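Local coordinates for protein putative transcriptional regulator (Streptomyces coelicolor A3, PDB 2PQQ) that probably acts as a cAMP-responsive transcription factor, this piece being its N-terminal domain of the cyclic nucleotide-binding type, at residues A26-V31 / L104-G109; V31-G36 / T99-L104. All blocks are in the same frame, centred on the assembly; numbering follows the deposited sequence.

Contact 1 (A26-V31 / L104-G109); sequences ASMSEV and LALGHG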
loop_
_atom_site.group_PDB
_atom_site.type_symbol
_atom_site.label_atom_id
_atom_site.label_comp_id
_atom_site.label_asym_id
_atom_site.label_seq_id
_atom_site.Cartn_x
_atom_site.Cartn_y
_atom_site.Cartn_z
ATOM N N ALA A 26 19.279 23.383 16.966
ATOM C CA ALA A 26 19.049 24.462 17.944
ATOM C C ALA A 26 17.565 24.546 18.329
ATOM O O ALA A 26 17.223 24.932 19.449
ATOM C CB ALA A 26 19.518 25.790 17.394
ATOM N N SER A 27 16.701 24.167 17.391
ATOM C CA SER A 27 15.239 24.237 17.600
ATOM C C SER A 27 14.696 23.138 18.479
ATOM O O SER A 27 13.599 23.265 19.022
ATOM C CB SER A 27 14.532 24.207 16.258
ATOM O OG SER A 27 14.773 25.430 15.601
HETATM N N MSE A 28 15.473 22.061 18.642
HETATM C CA MSE A 28 14.983 20.872 19.340
HETATM C C MSE A 28 15.185 20.930 20.854
HETATM O O MSE A 28 16.039 21.672 21.355
HETATM C CB MSE A 28 15.620 19.597 18.767
HETATM C CG MSE A 28 15.203 19.333 17.319
HETATM SE SE MSE A 28 16.222 17.889 16.484
HETATM C CE MSE A 28 14.757 16.588 16.411
ATOM N N SER A 29 14.381 20.152 21.574
ATOM C CA SER A 29 14.563 20.012 23.013
ATOM C C SER A 29 15.012 18.612 23.417
ATOM O O SER A 29 14.653 17.611 22.766
ATOM C CB SER A 29 13.317 20.465 23.779
ATOM O OG SER A 29 12.145 20.199 23.040
ATOM N N GLU A 30 15.842 18.558 24.457
ATOM C CA GLU A 30 16.385 17.314 24.980
ATOM C C GLU A 30 15.339 16.666 25.875
ATOM O O GLU A 30 14.687 17.345 26.658
ATOM C CB GLU A 30 17.631 17.597 25.825
ATOM C CG GLU A 30 18.953 17.254 25.164
ATOM C CD GLU A 30 19.307 15.784 25.349
ATOM O OE1 GLU A 30 18.736 14.940 24.607
ATOM O OE2 GLU A 30 20.151 15.482 26.238
ATOM N N VAL A 31 15.163 15.359 25.723
ATOM C CA VAL A 31 14.302 14.568 26.597
ATOM C C VAL A 31 15.155 13.378 27.107
ATOM O O VAL A 31 15.927 12.805 26.346
ATOM C CB VAL A 31 13.015 14.090 25.834
ATOM C CG1 VAL A 31 12.161 13.207 26.708
ATOM C CG2 VAL A 31 12.187 15.283 25.347
ATOM N N LEU A 104 15.904 13.826 21.031
ATOM C CA LEU A 104 15.725 15.231 20.679
ATOM C C LEU A 104 14.324 15.356 20.099
ATOM O O LEU A 104 13.950 14.548 19.262
ATOM C CB LEU A 104 16.769 15.634 19.640
ATOM C CG LEU A 104 18.173 15.775 20.240
ATOM C CD1 LEU A 104 19.218 15.994 19.134
ATOM C CD2 LEU A 104 18.207 16.905 21.269
ATOM N N ALA A 105 13.561 16.342 20.536
ATOM C CA ALA A 105 12.165 16.474 20.108
ATOM C C ALA A 105 11.947 17.750 19.314
ATOM O O ALA A 105 12.489 18.801 19.665
ATOM C CB ALA A 105 11.259 16.471 21.335
ATOM N N LEU A 106 11.148 17.683 18.255
ATOM C CA LEU A 106 10.724 18.912 17.559
ATOM C C LEU A 106 9.200 18.941 17.541
ATOM O O LEU A 106 8.583 17.986 17.087
ATOM C CB LEU A 106 11.303 18.963 16.130
ATOM C CG LEU A 106 11.119 20.267 15.314
ATOM C CD1 LEU A 106 11.970 21.449 15.852
ATOM C CD2 LEU A 106 11.365 20.058 13.813
ATOM N N GLY A 107 8.599 20.022 18.045
ATOM C CA GLY A 107 7.145 20.154 18.093
ATOM C C GLY A 107 6.600 20.904 16.889
ATOM O O GLY A 107 7.292 21.739 16.283
ATOM N N HIS A 108 5.353 20.598 16.537
ATOM C CA HIS A 108 4.638 21.387 15.544
ATOM C C HIS A 108 4.821 22.908 15.746
ATOM O O HIS A 108 5.069 23.638 14.778
ATOM C CB HIS A 108 3.143 21.031 15.514
ATOM C CG HIS A 108 2.426 21.636 14.359
ATOM N ND1 HIS A 108 1.592 22.722 14.494
ATOM C CD2 HIS A 108 2.491 21.372 13.030
ATOM C CE1 HIS A 108 1.133 23.072 13.305
ATOM N NE2 HIS A 108 1.664 22.273 12.398
ATOM N N GLY A 109 4.728 23.352 16.999
ATOM C CA GLY A 109 4.859 24.761 17.395
ATOM C C GLY A 109 6.206 25.392 17.049
ATOM O O GLY A 109 6.310 26.617 16.948
#

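Contact 2 (V31-G36 / T99-L104); sequences VTLARG and TEVKLL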
loop_
_atom_site.group_PDB
_atom_site.type_symbol
_atom_site.label_atom_id
_atom_site.label_comp_id
_atom_site.label_asym_id
_atom_site.label_seq_id
_atom_site.Cartn_x
_atom_site.Cartn_y
_atom_site.Cartn_z
ATOM N N VAL A 31 15.163 15.359 25.723
ATOM C CA VAL A 31 14.302 14.568 26.597
ATOM C C VAL A 31 15.155 13.378 27.107
ATOM O O VAL A 31 15.927 12.805 26.346
ATOM C CB VAL A 31 13.015 14.090 25.834
ATOM C CG1 VAL A 31 12.161 13.207 26.708
ATOM C CG2 VAL A 31 12.187 15.283 25.347
ATOM N N THR A 32 15.055 13.037 28.390
ATOM C CA THR A 32 15.730 11.837 28.890
ATOM C C THR A 32 14.762 10.998 29.720
ATOM O O THR A 32 14.034 11.510 30.567
ATOM C CB THR A 32 17.087 12.158 29.631
ATOM O OG1 THR A 32 17.505 11.050 30.455
ATOM C CG2 THR A 32 16.944 13.393 30.490
ATOM N N LEU A 33 14.732 9.710 29.417
ATOM C CA LEU A 33 13.844 8.778 30.065
ATOM C C LEU A 33 14.683 7.790 30.856
ATOM O O LEU A 33 15.736 7.386 30.392
ATOM C CB LEU A 33 13.064 7.998 29.011
ATOM C CG LEU A 33 12.262 8.725 27.959
ATOM C CD1 LEU A 33 11.679 7.702 26.986
ATOM C CD2 LEU A 33 11.183 9.498 28.666
ATOM N N ALA A 34 14.213 7.422 32.042
ATOM C CA ALA A 34 14.721 6.250 32.751
ATOM C C ALA A 34 14.017 5.002 32.219
ATOM O O ALA A 34 12.925 5.083 31.649
ATOM C CB ALA A 34 14.479 6.376 34.245
ATOM N N ARG A 35 14.635 3.848 32.416
ATOM C CA ARG A 35 14.041 2.570 32.025
ATOM C C ARG A 35 12.636 2.406 32.617
ATOM O O ARG A 35 12.410 2.664 33.811
ATOM C CB ARG A 35 14.961 1.422 32.450
ATOM C CG ARG A 35 14.424 0.024 32.187
ATOM C CD ARG A 35 15.368 -1.047 32.748
ATOM N NE ARG A 35 16.162 -1.686 31.698
ATOM C CZ ARG A 35 17.461 -1.485 31.480
ATOM N NH1 ARG A 35 18.161 -0.657 32.244
ATOM N NH2 ARG A 35 18.068 -2.128 30.491
ATOM N N GLY A 36 11.693 1.982 31.779
ATOM C CA GLY A 36 10.314 1.824 32.201
ATOM C C GLY A 36 9.506 3.120 32.178
ATOM O O GLY A 36 8.299 3.102 32.429
ATOM N N THR A 99 15.561 1.138 28.241
ATOM C CA THR A 99 16.846 1.457 28.853
ATOM C C THR A 99 16.800 2.924 29.260
ATOM O O THR A 99 15.753 3.576 29.164
ATOM C CB THR A 99 18.005 1.295 27.834
ATOM O OG1 THR A 99 17.759 2.149 26.712
ATOM C CG2 THR A 99 18.108 -0.124 27.329
ATOM N N GLU A 100 17.928 3.442 29.732
ATOM C CA GLU A 100 18.145 4.876 29.759
ATOM C C GLU A 100 18.035 5.349 28.314
ATOM O O GLU A 100 18.682 4.796 27.426
ATOM C CB GLU A 100 19.535 5.209 30.301
ATOM C CG GLU A 100 19.787 6.705 30.424
ATOM C CD GLU A 100 21.085 7.139 29.784
ATOM O OE1 GLU A 100 22.171 6.908 30.376
ATOM O OE2 GLU A 100 21.017 7.733 28.687
ATOM N N VAL A 101 17.187 6.341 28.072
ATOM C CA VAL A 101 17.013 6.873 26.727
ATOM C C VAL A 101 17.198 8.394 26.718
ATOM O O VAL A 101 16.763 9.089 27.636
ATOM C CB VAL A 101 15.605 6.544 26.137
ATOM C CG1 VAL A 101 15.485 7.030 24.689
ATOM C CG2 VAL A 101 15.316 5.028 26.207
ATOM N N LYS A 102 17.843 8.890 25.671
ATOM C CA LYS A 102 17.860 10.318 25.382
ATOM C C LYS A 102 17.327 10.510 23.974
ATOM O O LYS A 102 17.569 9.673 23.079
ATOM C CB LYS A 102 19.269 10.891 25.514
ATOM C CG LYS A 102 19.764 10.989 26.950
ATOM C CD LYS A 102 21.190 11.545 27.023
ATOM C CE LYS A 102 21.858 11.255 28.364
ATOM N NZ LYS A 102 21.149 11.901 29.525
ATOM N N LEU A 103 16.561 11.589 23.803
ATOM C CA LEU A 103 15.928 11.927 22.535
ATOM C C LEU A 103 16.015 13.435 22.295
ATOM O O LEU A 103 16.160 14.214 23.241
ATOM C CB LEU A 103 14.437 11.542 22.521
ATOM C CG LEU A 103 13.933 10.217 23.106
ATOM C CD1 LEU A 103 13.382 10.458 24.485
ATOM C CD2 LEU A 103 12.853 9.648 22.226
ATOM N N LEU A 104 15.904 13.826 21.031
ATOM C CA LEU A 104 15.725 15.231 20.679
ATOM C C LEU A 104 14.324 15.356 20.099
ATOM O O LEU A 104 13.950 14.548 19.262
ATOM C CB LEU A 104 16.769 15.634 19.640
ATOM C CG LEU A 104 18.173 15.775 20.240
ATOM C CD1 LEU A 104 19.218 15.994 19.134
ATOM C CD2 LEU A 104 18.207 16.905 21.269
#

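Contact 1 (A26-V31 / L104-G109)
The carbonyl oxygen of S29 takes the amide of A105 at 2.8 Å between A105 N and S29 O, and the CA of L104 comes up to the same oxygen. The return bond, from S29 N to A105 O, measures 3.0 Å. These two bonds close an antiparallel hydrogen-bonded pair where strand 29-33 joins strand 101-107 in the beta-roll of a cyclic nucleotide-binding domain, directly after helix 18-27. Both donors lie in the carbonyl plane of their acceptors. The strand axes nevertheless diverge, with 130° between their directions, and the pairing ends at S29, beyond which M28 is already loop.

Selenomethionine M28 does most of the apolar work. With CG beside the backbone N (chi1 -66°) and chi2 extended, its side chain reaches across the second strand and brings SE to 3.9 Å from CB of L104; the bend at chi3 (110°) then carries CE to 3.6 Å from O of L104. Nearer its root, M28 CG meets L106 CB at 4.1 Å. The M28 side chain crosses those of both leucines at about a right angle. L7, in a loop, and L49, on strand 45-54, also pack on the buried M28. S27 OG is hydrogen-bonded to E23 O, whereas the CB of S27 rests 3.8 Å from CD1 of L106.

Contact 2 (V31-G36 / T99-L104)
With CG1 trans to the backbone N (chi1 177°), V31 sends that methyl to CD1 of L103, 3.7 Å away; in L103, CG stands beside its own N (chi1 -42°), and CD1 turns back to the first strand. This pair belongs to the antiparallel edge of the beta-roll in the cyclic nucleotide-binding domain, where strand 29-33 runs beside strand 101-107. Four backbone hydrogen bonds join V31 with L103 and L33 with V101. On the face of V31, L33 also brings CG to 4.0 Å from L103 CD1, while its CB lies alongside that of V101. L39 covers L33 and L103 on this side.

On the other face, T32 and K102 form a non-hydrogen-bonded pair whose side chains lie side by side, K102 CG against T32 CB; T32 OG1 and K102 NZ, 3.9 Å apart, are too distant for a hydrogen bond. K102 also packs on E54.

Past the strand, R35 has two conformers; in the one described its guanidinium lies over T99 CA, a doubtful contact. A valine at T99, lacking the hydroxyl, would probably leave the K56 amide and the E100 carbonyl without a partner and the turn beside E100 less firmly held. That hydroxyl receives the amide of K56 and donates from T99 OG1 to E100 O at 2.9 Å, 60° out of the carbonyl plane.

Both contacts join strand 29-33 to strand 101-107, and they share V31 and L104, so one antiparallel pairing runs through them. The centre of contact 1 lies about 11 Å from the centre of the chain, that of contact 2 about 16 Å. Contact 1 holds only two backbone bonds and packs M28, L104 and L106, all buried, just after helix 18-27. Contact 2 has four such bonds and a more nearly antiparallel course; its aliphatic face is backed by strand 38-40, but T32 on the opposite face and A34 and R35 at the far end are exposed, and K102 partly so. At their junction, E30 packs on both L104 and K102.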